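Local coordinates for protein 4-hydroxy-3-methylbut-2-enyl diphosphate reductase (Aquifex aeolicus, PDB 3DNF) that catalyses the last step of the non-mevalonate isoprenoid pathway, using an iron-sulfur cluster to reduce hydroxymethylbutenyl diphosphate to isopentenyl and dimethylallyl diphosphate, at residues B[24-27]-B[33-36]. Sequence-based numbering, arbitrary orientation.
Sequences EESL and KVYT
Val34 fills the angle between Ser26 and Leu27, giving one methyl to each. The two polypeptide pieces belong to consecutive elements of an alpha/beta lobe: 24-27 lies at the C-terminal part of the long helix 14-26. Segment 33-36 carries the strand that follows after a short loop. The backbones stay well apart, with Leu27 CA and Val34 CA 6.8 Å from each other, and side chains alone bridge the gap.

Val34 CG1 lies anti to the backbone N (chi1 180°), which places CG2 beside that N and anti to the carbonyl carbon. This rotamer turns CG1 to the serine and CG2 to the leucine. Across the contact, Leu27 CD2 rests 3.8 Å from Val34 CG2, and the two side chains meet at about a right angle. The end of Leu27 comes nearer the strand than the direction of its CB would suggest, with CD2 as the touching methyl. Branching at CB makes valine well suited to a strand, and here it supplies two separate apolar surfaces; the longer leucine can span the remaining distance from its side of the contact.

Ser26 OG sits 3.4 Å from Val34 CG1. Its chi1 of 69° tucks the hydroxyl between the backbone N and the carbonyl carbon, and it hydrogen-bonds to the carbonyl O of Ala23 one turn back. A small residue fits this buried place, where its polar atom is satisfied by its own helix. Ile70 touches both Ser26 and Val34, while Val55 touches Leu27 and Val34.

Strand 34-36 lies between strands 55-57 and 68-71 in a parallel sheet. Helix 14-26, whose first residues line the iron-sulfur cluster pocket, packs on it here, away from the cluster, through apolar shape rather than directional bonding.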
ATOM      1  N   GLU B  24      17.189  30.684  19.514  1.00 29.44           N
ATOM      2  CA  GLU B  24      18.026  31.877  19.599  1.00 30.72           C
ATOM      3  C   GLU B  24      17.150  33.100  19.861  1.00 29.89           C
ATOM      4  O   GLU B  24      17.482  33.963  20.738  1.00 31.64           O
ATOM      5  CB  GLU B  24      18.860  32.008  18.340  1.00 30.41           C
ATOM      6  CG  GLU B  24      19.977  30.942  18.208  1.00 31.75           C
ATOM      7  CD  GLU B  24      20.610  30.963  16.796  1.00 33.83           C
ATOM      8  OE1 GLU B  24      20.082  31.654  15.884  1.00 39.14           O
ATOM      9  OE2 GLU B  24      21.612  30.250  16.570  1.00 36.95           O
ATOM     10  N   GLU B  25      16.039  33.184  19.143  1.00 29.79           N
ATOM     11  CA  GLU B  25      15.171  34.367  19.277  0.50 30.20           C
ATOM     12  C   GLU B  25      14.515  34.472  20.660  1.00 30.23           C
ATOM     13  O   GLU B  25      14.256  35.596  21.134  1.00 29.62           O
ATOM     14  CB  GLU B  25      14.143  34.470  18.142  0.50 30.66           C
ATOM     15  CG  GLU B  25      14.747  34.967  16.810  0.50 33.52           C
ATOM     16  CD  GLU B  25      14.388  36.421  16.432  0.50 37.05           C
ATOM     17  OE1 GLU B  25      14.245  37.301  17.314  0.50 38.81           O
ATOM     18  OE2 GLU B  25      14.276  36.688  15.210  0.50 40.03           O
ATOM     19  N   SER B  26      14.268  33.346  21.308  1.00 30.03           N
ATOM     20  CA  SER B  26      13.619  33.338  22.658  1.00 29.71           C
ATOM     21  C   SER B  26      14.428  34.043  23.727  1.00 29.51           C
ATOM     22  O   SER B  26      13.879  34.475  24.738  1.00 29.47           O
ATOM     23  CB  SER B  26      13.281  31.935  23.159  1.00 29.87           C
ATOM     24  OG  SER B  26      14.437  31.161  23.475  1.00 30.22           O
ATOM     25  N   LEU B  27      15.736  34.194  23.508  1.00 28.86           N
ATOM     26  CA  LEU B  27      16.589  34.921  24.461  1.00 28.04           C
ATOM     27  C   LEU B  27      16.103  36.373  24.631  1.00 28.60           C
ATOM     28  O   LEU B  27      16.274  36.911  25.694  1.00 29.41           O
ATOM     29  CB  LEU B  27      18.029  34.915  23.964  1.00 28.21           C
ATOM     30  CG  LEU B  27      18.694  33.526  24.080  1.00 26.52           C
ATOM     31  CD1 LEU B  27      19.972  33.626  23.185  1.00 31.36           C
ATOM     32  CD2 LEU B  27      19.081  33.269  25.500  1.00 25.30           C
ATOM     33  N   LYS B  33      15.815  31.690  32.771  1.00 31.18           N
ATOM     34  CA  LYS B  33      16.850  30.948  32.052  1.00 31.46           C
ATOM     35  C   LYS B  33      16.218  30.176  30.872  1.00 31.33           C
ATOM     36  O   LYS B  33      15.131  29.604  31.038  1.00 30.47           O
ATOM     37  CB  LYS B  33      17.536  29.992  33.003  1.00 31.96           C
ATOM     38  CG  LYS B  33      18.646  29.147  32.396  1.00 33.59           C
ATOM     39  CD  LYS B  33      19.602  28.688  33.480  1.00 35.47           C
ATOM     40  CE  LYS B  33      20.603  27.670  32.939  1.00 38.82           C
ATOM     41  NZ  LYS B  33      21.717  27.434  33.887  1.00 41.44           N
ATOM     42  N   VAL B  34      16.903  30.174  29.725  1.00 29.70           N
ATOM     43  CA  VAL B  34      16.411  29.476  28.501  1.00 28.96           C
ATOM     44  C   VAL B  34      16.981  28.063  28.340  1.00 28.77           C
ATOM     45  O   VAL B  34      18.210  27.859  28.248  1.00 28.79           O
ATOM     46  CB  VAL B  34      16.686  30.310  27.198  1.00 29.73           C
ATOM     47  CG1 VAL B  34      16.155  29.534  25.959  1.00 29.68           C
ATOM     48  CG2 VAL B  34      16.051  31.738  27.311  1.00 32.94           C
ATOM     49  N   TYR B  35      16.053  27.101  28.226  1.00 28.38           N
ATOM     50  CA  TYR B  35      16.433  25.690  28.044  1.00 28.01           C
ATOM     51  C   TYR B  35      15.757  25.169  26.793  1.00 29.00           C
ATOM     52  O   TYR B  35      14.639  25.559  26.459  1.00 28.08           O
ATOM     53  CB  TYR B  35      15.900  24.837  29.174  1.00 27.38           C
ATOM     54  CG  TYR B  35      16.506  25.087  30.517  1.00 29.15           C
ATOM     55  CD1 TYR B  35      17.574  24.344  30.952  1.00 29.01           C
ATOM     56  CD2 TYR B  35      15.950  26.046  31.374  1.00 26.46           C
ATOM     57  CE1 TYR B  35      18.125  24.540  32.230  1.00 29.14           C
ATOM     58  CE2 TYR B  35      16.484  26.258  32.616  1.00 25.10           C
ATOM     59  CZ  TYR B  35      17.560  25.515  33.054  1.00 29.62           C
ATOM     60  OH  TYR B  35      18.101  25.686  34.305  1.00 31.81           O
ATOM     61  N   THR B  36      16.460  24.236  26.139  1.00 28.41           N
ATOM     62  CA  THR B  36      15.834  23.342  25.183  1.00 30.21           C
ATOM     63  C   THR B  36      15.538  22.101  25.992  1.00 29.88           C
ATOM     64  O   THR B  36      16.208  21.784  26.999  1.00 28.93           O
ATOM     65  CB  THR B  36      16.769  23.030  23.932  1.00 28.92           C
ATOM     66  OG1 THR B  36      18.009  22.443  24.349  1.00 33.67           O
ATOM     67  CG2 THR B  36      17.022  24.310  23.089  1.00 29.85           C
TER